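Local coordinates for protein putative acyl-CoA dehydrogenase (Burkholderia xenovorans, PDB 5JSC) that is a putative acyl-CoA dehydrogenase, a flavoprotein of that family that binds flavin-adenine dinucleotide (FAD), at residues G181-F186 and P225-R230; Y187-R192 and F205-D210; P212-A217 and A229-A234. One frame throughout, in Å; residues are numbered along the deposited sequence.

All three contacts belong to the beta-rich middle domain. Interactions 1 and 2 are buried; interaction 3 lies nearer the surface, with one polar face and one apolar face. The chemistry follows: interaction 1 is van der Waals packing of a glycine-containing loop on a strand, while interactions 2 and 3 are antiparallel hairpins tied by backbone hydrogen bonds. Interactions 1 and 3 share A229 and R230 and both use strand 228-233. Interaction 2 sits within the loop that interaction 1 closes, and D185 of 181-186 bonds A209 through the backbone. Y187 and V189 of interaction 2 pack against L214, L231 and F233 of interaction 3, joining the two hairpins.

Interaction 1: G181-F186 and P225-R230; sequences GGIADF and PHPLAR
The flat peptide that joins G181 to G182 has the methyl group of A229 standing over one face: A229 CB lies 3.5 Å from G181 C, almost straight above the plane. The N-H of that peptide, on G182, is taken by the hydroxyl of Y187, which helps to hold the group in this orientation. G181 has no side chain on the flank turned to the strand, and this lets the two backbones come together, with G181 CA only 4.4 Å from A229 CA. G182 follows with a positive phi of 93°, a backbone shape that suits glycine, and swings the chain away from the strand.

The ring in the contact, the pyrrolidine of P227, is met at its CB-CG rim and not over a face. I183 CD1 comes to 3.5 Å from P227 CB and sits nearly as close to CG. With CG1 lodged between the backbone N and the carbonyl carbon (chi1 63°) and the chain extended beyond it, I183 reaches out and sets its last methyl against that rim. Helix 53-66 packs on the pair, D54 touching both I183 and P227, and F107 of helix 103-122 also lies against P227.

The two segments meet by van der Waals packing, a methyl on a peptide and a methyl on a proline rim, without a hydrogen bond between them. Their backbone bonds run to other partners: P227 pairs with N180 and A229 with I178, just upstream of the glycines, so the loop peels off the end of a strand that is itself hydrogen-bonded to 228-230. L228 turns its side chain away from the loop, and that side chain lies about 4 Å from a bound FAD. The arrangement belongs to the flavin-binding side of the acyl-CoA dehydrogenase middle domain, where a beta strand lays one residue on the cofactor and its neighbours on a buried loop.

Interaction 2: Y187-R192 and F205-D210; sequences YVVFAR and FVVDAD
Y187 opens the pairing with V207. Y187 N donates to V207 O at 2.9 Å, and V207 N returns a bond to Y187 O at 2.8 Å. The phenol ring, its CG anti to the carbonyl carbon (chi1 -60°), lies beside this pair with V207 O at its edge; its hydroxyl is bonded to G182 N, and Y187 CE1 touches A209 CB at 4.1 Å where the second segment leaves the sheet.

V188 faces V206 as a non-hydrogen-bonded pair, but V188 CA still leans on F205 O at 3.3 Å in a CA-H...O contact. Both valines turn to the side where I119 of helix 103-122 covers them.

At V189 the pairing with F205 is again hydrogen-bonded. The V189 N-H points nearly straight at F205 O, N to O 2.8 Å, while F205 N reaches V189 O on a more bent path of 149°. On the face shared with Y187, V189 CG2 packs against V207 CG2 at 3.6 Å, a diagonal contact between the two hydrogen-bonded pairs.

A191 comes last: its CB lies 4.3 Å from F205 CE1, extending the same apolar face. The axes of the short segments run at 131°, antiparallel with a strong twist. This is the beta hairpin 186-192 and 202-208 of the acyl-CoA dehydrogenase middle domain, valine-rich and buried.

Interaction 3: P212-A217 and A229-A234; sequences PGLEIA and ARLHFA
E215 and H232 grip each other through both backbone groups: E215 N donates to H232 O at 2.8 Å, and H232 N returns to E215 O at 2.9 Å. Further bonds flank this hydrogen-bonded pair. A234 N points almost straight at G213 O (2.8 Å, 176° at the hydrogen), and A217 N reaches R230 O along a more bent path of 141°. G213, with its positive phi, turns the chain into the strand just ahead of L214.

The side chains of E215 and H232 run alongside each other on one face. The carboxylate of E215 comes to the edge of the imidazole, OE2 lying 3.4 Å from H232 CD2, with the two planes turned 51° apart. H232 ND1 is held by D174 OD1, and the other oxygen of D174 forms a salt bridge with R230 NE, so one aspartate steadies two residues of this strand. The carboxylates of E215 and D174 might favour a protonated imidazole, although R230 shares D174 and would work against it. A217 CB adds an apolar touch to H232 CB.

The opposite face is greasy. L214 CD1 sits over one face of the F233 ring in a CH-pi contact, 3.8 Å from its centroid; L214 gets there with CG anti to the backbone N. Next along, I216 CD1 meets L231 CD2 at 3.6 Å, and I216 CG2 rests against A229 CB at 3.9 Å.

Strands 214-219 and 228-233 form an antiparallel hairpin, and the second also bonds strand 168-179 through I178, K175 and G173. The apolar face turns to strand 186-192: Y187 lies against L214, I216 and L231, and V189 against F233.

Interaction 1: G181-F186 and P225-R230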
loop_
_atom_site.group_PDB
_atom_site.type_symbol
_atom_site.label_atom_id
_atom_site.label_comp_id
_atom_site.label_asym_id
_atom_site.label_seq_id
_atom_site.Cartn_x
_atom_site.Cartn_y
_atom_site.Cartn_z
ATOM N N GLY C 181 5.202 2.480 36.026
ATOM C CA GLY C 181 4.591 1.708 37.088
ATOM C C GLY C 181 5.644 1.014 37.925
ATOM O O GLY C 181 6.565 0.392 37.385
ATOM N N GLY C 182 5.532 1.126 39.245
ATOM C CA GLY C 182 6.507 0.563 40.144
ATOM C C GLY C 182 7.611 1.510 40.564
ATOM O O GLY C 182 8.268 1.254 41.578
ATOM N N ILE C 183 7.842 2.593 39.816
ATOM C CA ILE C 183 8.893 3.538 40.188
ATOM C C ILE C 183 8.382 4.972 40.283
ATOM O O ILE C 183 9.113 5.861 40.736
ATOM C CB ILE C 183 10.085 3.462 39.220
ATOM C CG1 ILE C 183 9.677 3.857 37.807
ATOM C CG2 ILE C 183 10.717 2.076 39.251
ATOM C CD1 ILE C 183 10.821 3.738 36.855
ATOM N N ALA C 184 7.139 5.213 39.871
ATOM C CA ALA C 184 6.577 6.555 39.969
ATOM C C ALA C 184 6.392 6.971 41.425
ATOM O O ALA C 184 6.142 6.144 42.308
ATOM C CB ALA C 184 5.229 6.632 39.247
ATOM N N ASP C 185 6.504 8.278 41.672
ATOM C CA ASP C 185 6.202 8.827 42.985
ATOM C C ASP C 185 4.723 9.135 43.169
ATOM O O ASP C 185 4.249 9.211 44.310
ATOM C CB ASP C 185 7.041 10.088 43.219
ATOM C CG ASP C 185 8.515 9.769 43.351
ATOM O OD1 ASP C 185 8.884 9.128 44.363
ATOM O OD2 ASP C 185 9.299 10.125 42.450
ATOM N N PHE C 186 3.987 9.291 42.076
ATOM C CA PHE C 186 2.544 9.457 42.140
ATOM C C PHE C 186 1.969 9.017 40.807
ATOM O O PHE C 186 2.673 8.966 39.789
ATOM C CB PHE C 186 2.144 10.909 42.450
ATOM C CG PHE C 186 2.507 11.876 41.359
ATOM C CD1 PHE C 186 1.640 12.101 40.287
ATOM C CD2 PHE C 186 3.729 12.545 41.378
ATOM C CE1 PHE C 186 1.986 12.979 39.262
ATOM C CE2 PHE C 186 4.070 13.423 40.373
ATOM C CZ PHE C 186 3.201 13.643 39.309
ATOM N N PRO C 225 12.023 -2.710 26.218
ATOM C CA PRO C 225 11.718 -2.616 27.652
ATOM C C PRO C 225 11.700 -1.182 28.158
ATOM O O PRO C 225 12.582 -0.376 27.851
ATOM C CB PRO C 225 12.850 -3.414 28.311
ATOM C CG PRO C 225 13.355 -4.306 27.266
ATOM C CD PRO C 225 13.160 -3.612 25.954
ATOM N N HIS C 226 10.667 -0.880 28.937
ATOM C CA HIS C 226 10.516 0.358 29.687
ATOM C C HIS C 226 9.823 -0.001 30.988
ATOM O O HIS C 226 9.186 -1.055 31.077
ATOM C CB HIS C 226 9.688 1.397 28.915
ATOM C CG HIS C 226 10.325 1.860 27.642
ATOM N ND1 HIS C 226 11.468 2.631 27.619
ATOM C CD2 HIS C 226 9.975 1.666 26.349
ATOM C CE1 HIS C 226 11.799 2.883 26.365
ATOM N NE2 HIS C 226 10.905 2.317 25.575
ATOM N N PRO C 227 9.934 0.838 32.017
ATOM C CA PRO C 227 9.251 0.530 33.287
ATOM C C PRO C 227 7.739 0.548 33.102
ATOM O O PRO C 227 7.163 1.568 32.725
ATOM C CB PRO C 227 9.720 1.643 34.226
ATOM C CG PRO C 227 10.909 2.248 33.574
ATOM C CD PRO C 227 10.790 2.033 32.105
ATOM N N LEU C 228 7.099 -0.591 33.379
ATOM C CA LEU C 228 5.666 -0.762 33.176
ATOM C C LEU C 228 5.121 -1.659 34.273
ATOM O O LEU C 228 5.792 -2.599 34.703
ATOM C CB LEU C 228 5.352 -1.391 31.809
ATOM C CG LEU C 228 5.345 -0.563 30.528
ATOM C CD1 LEU C 228 5.269 -1.502 29.334
ATOM C CD2 LEU C 228 4.163 0.373 30.537
ATOM N N ALA C 229 3.898 -1.376 34.728
ATOM C CA ALA C 229 3.332 -2.244 35.757
ATOM C C ALA C 229 1.819 -2.345 35.642
ATOM O O ALA C 229 1.148 -1.495 35.042
ATOM C CB ALA C 229 3.688 -1.769 37.172
ATOM N N ARG C 230 1.298 -3.415 36.240
ATOM C CA ARG C 230 -0.114 -3.532 36.568
ATOM C C ARG C 230 -0.289 -3.084 38.011
ATOM O O ARG C 230 0.427 -3.551 38.900
ATOM C CB ARG C 230 -0.602 -4.972 36.386
ATOM C CG ARG C 230 -2.088 -5.189 36.655
ATOM C CD ARG C 230 -2.511 -6.567 36.130
ATOM N NE ARG C 230 -3.882 -6.916 36.480
ATOM C CZ ARG C 230 -4.627 -7.805 35.822
ATOM N NH1 ARG C 230 -4.146 -8.436 34.753
ATOM N NH2 ARG C 230 -5.869 -8.059 36.227
#

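Interaction 2: Y187-R192 and F205-D210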
loop_
_atom_site.group_PDB
_atom_site.type_symbol
_atom_site.label_atom_id
_atom_site.label_comp_id
_atom_site.label_asym_id
_atom_site.label_seq_id
_atom_site.Cartn_x
_atom_site.Cartn_y
_atom_site.Cartn_z
ATOM N N TYR C 187 0.674 8.720 40.833
ATOM C CA TYR C 187 -0.099 8.308 39.671
ATOM C C TYR C 187 -1.309 9.213 39.567
ATOM O O TYR C 187 -2.020 9.391 40.555
ATOM C CB TYR C 187 -0.563 6.848 39.804
ATOM C CG TYR C 187 0.573 5.874 39.942
ATOM C CD1 TYR C 187 1.112 5.570 41.189
ATOM C CD2 TYR C 187 1.111 5.254 38.823
ATOM C CE1 TYR C 187 2.165 4.683 41.308
ATOM C CE2 TYR C 187 2.157 4.364 38.933
ATOM C CZ TYR C 187 2.683 4.082 40.170
ATOM O OH TYR C 187 3.740 3.198 40.262
ATOM N N VAL C 188 -1.546 9.786 38.391
ATOM C CA VAL C 188 -2.847 10.388 38.108
ATOM C C VAL C 188 -3.772 9.248 37.691
ATOM O O VAL C 188 -3.586 8.639 36.634
ATOM C CB VAL C 188 -2.766 11.471 37.027
ATOM C CG1 VAL C 188 -4.161 11.962 36.678
ATOM C CG2 VAL C 188 -1.920 12.635 37.512
ATOM N N VAL C 189 -4.764 8.944 38.528
ATOM C CA VAL C 189 -5.616 7.765 38.367
ATOM C C VAL C 189 -7.018 8.223 37.999
ATOM O O VAL C 189 -7.589 9.092 38.674
ATOM C CB VAL C 189 -5.653 6.914 39.649
ATOM C CG1 VAL C 189 -6.543 5.678 39.457
ATOM C CG2 VAL C 189 -4.248 6.502 40.074
ATOM N N PHE C 190 -7.590 7.612 36.964
ATOM C CA PHE C 190 -8.965 7.885 36.566
ATOM C C PHE C 190 -9.831 6.725 37.019
ATOM O O PHE C 190 -9.478 5.561 36.803
ATOM C CB PHE C 190 -9.064 8.112 35.055
ATOM C CG PHE C 190 -8.234 9.272 34.594
ATOM C CD1 PHE C 190 -6.879 9.108 34.331
ATOM C CD2 PHE C 190 -8.791 10.539 34.494
ATOM C CE1 PHE C 190 -6.092 10.184 33.946
ATOM C CE2 PHE C 190 -8.012 11.620 34.102
ATOM C CZ PHE C 190 -6.657 11.442 33.831
ATOM N N ALA C 191 -10.943 7.038 37.683
ATOM C CA ALA C 191 -11.763 6.010 38.309
ATOM C C ALA C 191 -13.229 6.382 38.178
ATOM O O ALA C 191 -13.581 7.557 38.055
ATOM C CB ALA C 191 -11.402 5.831 39.797
ATOM N N ARG C 192 -14.089 5.364 38.225
ATOM C CA ARG C 192 -15.527 5.591 38.097
ATOM C C ARG C 192 -16.110 5.992 39.447
ATOM O O ARG C 192 -16.155 5.184 40.380
ATOM C CB ARG C 192 -16.235 4.352 37.558
ATOM C CG ARG C 192 -17.742 4.562 37.413
ATOM C CD ARG C 192 -18.401 3.455 36.571
ATOM N NE ARG C 192 -17.666 3.307 35.320
ATOM C CZ ARG C 192 -17.770 4.134 34.280
ATOM N NH1 ARG C 192 -18.610 5.162 34.309
ATOM N NH2 ARG C 192 -17.012 3.938 33.209
ATOM N N PHE C 205 -7.833 11.524 40.089
ATOM C CA PHE C 205 -7.208 11.664 41.405
ATOM C C PHE C 205 -5.694 11.653 41.279
ATOM O O PHE C 205 -5.150 10.902 40.472
ATOM C CB PHE C 205 -7.598 10.517 42.361
ATOM C CG PHE C 205 -9.068 10.413 42.630
ATOM C CD1 PHE C 205 -9.886 9.622 41.821
ATOM C CD2 PHE C 205 -9.637 11.095 43.700
ATOM C CE1 PHE C 205 -11.235 9.521 42.076
ATOM C CE2 PHE C 205 -10.994 10.993 43.956
ATOM C CZ PHE C 205 -11.793 10.208 43.147
ATOM N N VAL C 206 -5.001 12.443 42.100
ATOM C CA VAL C 206 -3.567 12.240 42.293
ATOM C C VAL C 206 -3.385 11.258 43.439
ATOM O O VAL C 206 -3.843 11.505 44.563
ATOM C CB VAL C 206 -2.825 13.551 42.583
ATOM C CG1 VAL C 206 -1.326 13.261 42.689
ATOM C CG2 VAL C 206 -3.110 14.571 41.495
ATOM N N VAL C 207 -2.721 10.139 43.158
ATOM C CA VAL C 207 -2.553 9.064 44.129
ATOM C C VAL C 207 -1.061 8.878 44.380
ATOM O O VAL C 207 -0.326 8.421 43.495
ATOM C CB VAL C 207 -3.209 7.759 43.658
ATOM C CG1 VAL C 207 -3.076 6.693 44.736
ATOM C CG2 VAL C 207 -4.679 8.005 43.324
ATOM N N ASP C 208 -0.609 9.230 45.584
ATOM C CA ASP C 208 0.795 9.046 45.924
ATOM C C ASP C 208 1.138 7.562 45.926
ATOM O O ASP C 208 0.316 6.721 46.297
ATOM C CB ASP C 208 1.102 9.662 47.290
ATOM C CG ASP C 208 0.986 11.181 47.288
ATOM O OD1 ASP C 208 1.104 11.789 46.208
ATOM O OD2 ASP C 208 0.776 11.767 48.369
ATOM N N ALA C 209 2.362 7.243 45.500
ATOM C CA ALA C 209 2.746 5.844 45.357
ATOM C C ALA C 209 2.744 5.108 46.690
ATOM O O ALA C 209 2.568 3.883 46.716
ATOM C CB ALA C 209 4.125 5.740 44.700
ATOM N N ASP C 210 2.930 5.818 47.801
ATOM C CA ASP C 210 2.970 5.177 49.106
ATOM C C ASP C 210 1.586 5.006 49.723
ATOM O O ASP C 210 1.489 4.660 50.905
ATOM C CB ASP C 210 3.901 5.952 50.055
ATOM C CG ASP C 210 3.388 7.344 50.401
ATOM O OD1 ASP C 210 2.433 7.831 49.761
ATOM O OD2 ASP C 210 3.964 7.966 51.324
#

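Interaction 3: P212-A217 and A229-A234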
loop_
_atom_site.group_PDB
_atom_site.type_symbol
_atom_site.label_atom_id
_atom_site.label_comp_id
_atom_site.label_asym_id
_atom_site.label_seq_id
_atom_site.Cartn_x
_atom_site.Cartn_y
_atom_site.Cartn_z
ATOM N N PRO C 212 -1.439 3.281 51.087
ATOM C CA PRO C 212 -1.738 1.892 51.448
ATOM C C PRO C 212 -2.862 1.354 50.578
ATOM O O PRO C 212 -3.829 2.056 50.281
ATOM C CB PRO C 212 -2.147 1.987 52.922
ATOM C CG PRO C 212 -1.471 3.217 53.408
ATOM C CD PRO C 212 -1.534 4.179 52.250
ATOM N N GLY C 213 -2.715 0.104 50.144
ATOM C CA GLY C 213 -3.677 -0.492 49.250
ATOM C C GLY C 213 -3.372 -0.327 47.777
ATOM O O GLY C 213 -4.020 -0.982 46.952
ATOM N N LEU C 214 -2.430 0.545 47.413
ATOM C CA LEU C 214 -1.917 0.615 46.049
ATOM C C LEU C 214 -0.801 -0.412 45.917
ATOM O O LEU C 214 0.272 -0.256 46.509
ATOM C CB LEU C 214 -1.424 2.022 45.720
ATOM C CG LEU C 214 -0.743 2.186 44.355
ATOM C CD1 LEU C 214 -1.638 1.698 43.230
ATOM C CD2 LEU C 214 -0.332 3.642 44.117
ATOM N N GLU C 215 -1.055 -1.474 45.160
ATOM C CA GLU C 215 -0.134 -2.594 45.058
ATOM C C GLU C 215 0.425 -2.674 43.648
ATOM O O GLU C 215 -0.299 -2.474 42.667
ATOM C CB GLU C 215 -0.831 -3.911 45.433
ATOM C CG GLU C 215 -1.510 -3.858 46.799
ATOM C CD GLU C 215 -2.306 -5.108 47.137
ATOM O OE1 GLU C 215 -2.743 -5.232 48.301
ATOM O OE2 GLU C 215 -2.503 -5.959 46.248
ATOM N N ILE C 216 1.727 -2.930 43.548
ATOM C CA ILE C 216 2.346 -3.215 42.257
ATOM C C ILE C 216 2.148 -4.707 42.012
ATOM O O ILE C 216 2.881 -5.543 42.545
ATOM C CB ILE C 216 3.822 -2.819 42.222
ATOM C CG1 ILE C 216 4.003 -1.382 42.738
ATOM C CG2 ILE C 216 4.361 -2.958 40.817
ATOM C CD1 ILE C 216 3.243 -0.319 41.941
ATOM N N ALA C 217 1.115 -5.044 41.241
ATOM C CA ALA C 217 0.714 -6.441 41.111
ATOM C C ALA C 217 1.666 -7.222 40.223
ATOM O O ALA C 217 1.853 -8.431 40.423
ATOM C CB ALA C 217 -0.710 -6.524 40.562
ATOM N N ALA C 229 3.898 -1.376 34.728
ATOM C CA ALA C 229 3.332 -2.244 35.757
ATOM C C ALA C 229 1.819 -2.345 35.642
ATOM O O ALA C 229 1.148 -1.495 35.042
ATOM C CB ALA C 229 3.688 -1.769 37.172
ATOM N N ARG C 230 1.298 -3.415 36.240
ATOM C CA ARG C 230 -0.114 -3.532 36.568
ATOM C C ARG C 230 -0.289 -3.084 38.011
ATOM O O ARG C 230 0.427 -3.551 38.900
ATOM C CB ARG C 230 -0.602 -4.972 36.386
ATOM C CG ARG C 230 -2.088 -5.189 36.655
ATOM C CD ARG C 230 -2.511 -6.567 36.130
ATOM N NE ARG C 230 -3.882 -6.916 36.480
ATOM C CZ ARG C 230 -4.627 -7.805 35.822
ATOM N NH1 ARG C 230 -4.146 -8.436 34.753
ATOM N NH2 ARG C 230 -5.869 -8.059 36.227
ATOM N N LEU C 231 -1.209 -2.152 38.231
ATOM C CA LEU C 231 -1.507 -1.634 39.556
ATOM C C LEU C 231 -2.796 -2.262 40.048
ATOM O O LEU C 231 -3.804 -2.229 39.342
ATOM C CB LEU C 231 -1.671 -0.118 39.526
ATOM C CG LEU C 231 -0.586 0.705 38.850
ATOM C CD1 LEU C 231 -0.965 2.167 38.927
ATOM C CD2 LEU C 231 0.751 0.443 39.510
ATOM N N HIS C 232 -2.774 -2.810 41.255
ATOM C CA HIS C 232 -3.986 -3.309 41.884
ATOM C C HIS C 232 -4.346 -2.407 43.054
ATOM O O HIS C 232 -3.513 -2.156 43.930
ATOM C CB HIS C 232 -3.822 -4.750 42.367
ATOM C CG HIS C 232 -5.039 -5.281 43.057
ATOM N ND1 HIS C 232 -6.229 -5.502 42.396
ATOM C CD2 HIS C 232 -5.262 -5.606 44.352
ATOM C CE1 HIS C 232 -7.128 -5.955 43.253
ATOM N NE2 HIS C 232 -6.566 -6.027 44.447
ATOM N N PHE C 233 -5.579 -1.917 43.062
ATOM C CA PHE C 233 -6.077 -1.051 44.121
ATOM C C PHE C 233 -6.950 -1.900 45.030
ATOM O O PHE C 233 -8.024 -2.353 44.620
ATOM C CB PHE C 233 -6.861 0.123 43.542
ATOM C CG PHE C 233 -6.018 1.081 42.742
ATOM C CD1 PHE C 233 -5.600 0.757 41.460
ATOM C CD2 PHE C 233 -5.652 2.308 43.272
ATOM C CE1 PHE C 233 -4.830 1.638 40.721
ATOM C CE2 PHE C 233 -4.877 3.197 42.544
ATOM C CZ PHE C 233 -4.469 2.863 41.264
ATOM N N ALA C 234 -6.487 -2.116 46.256
ATOM C CA ALA C 234 -7.169 -2.956 47.234
ATOM C C ALA C 234 -7.680 -2.052 48.351
ATOM O O ALA C 234 -7.061 -1.922 49.407
ATOM C CB ALA C 234 -6.226 -4.045 47.764
#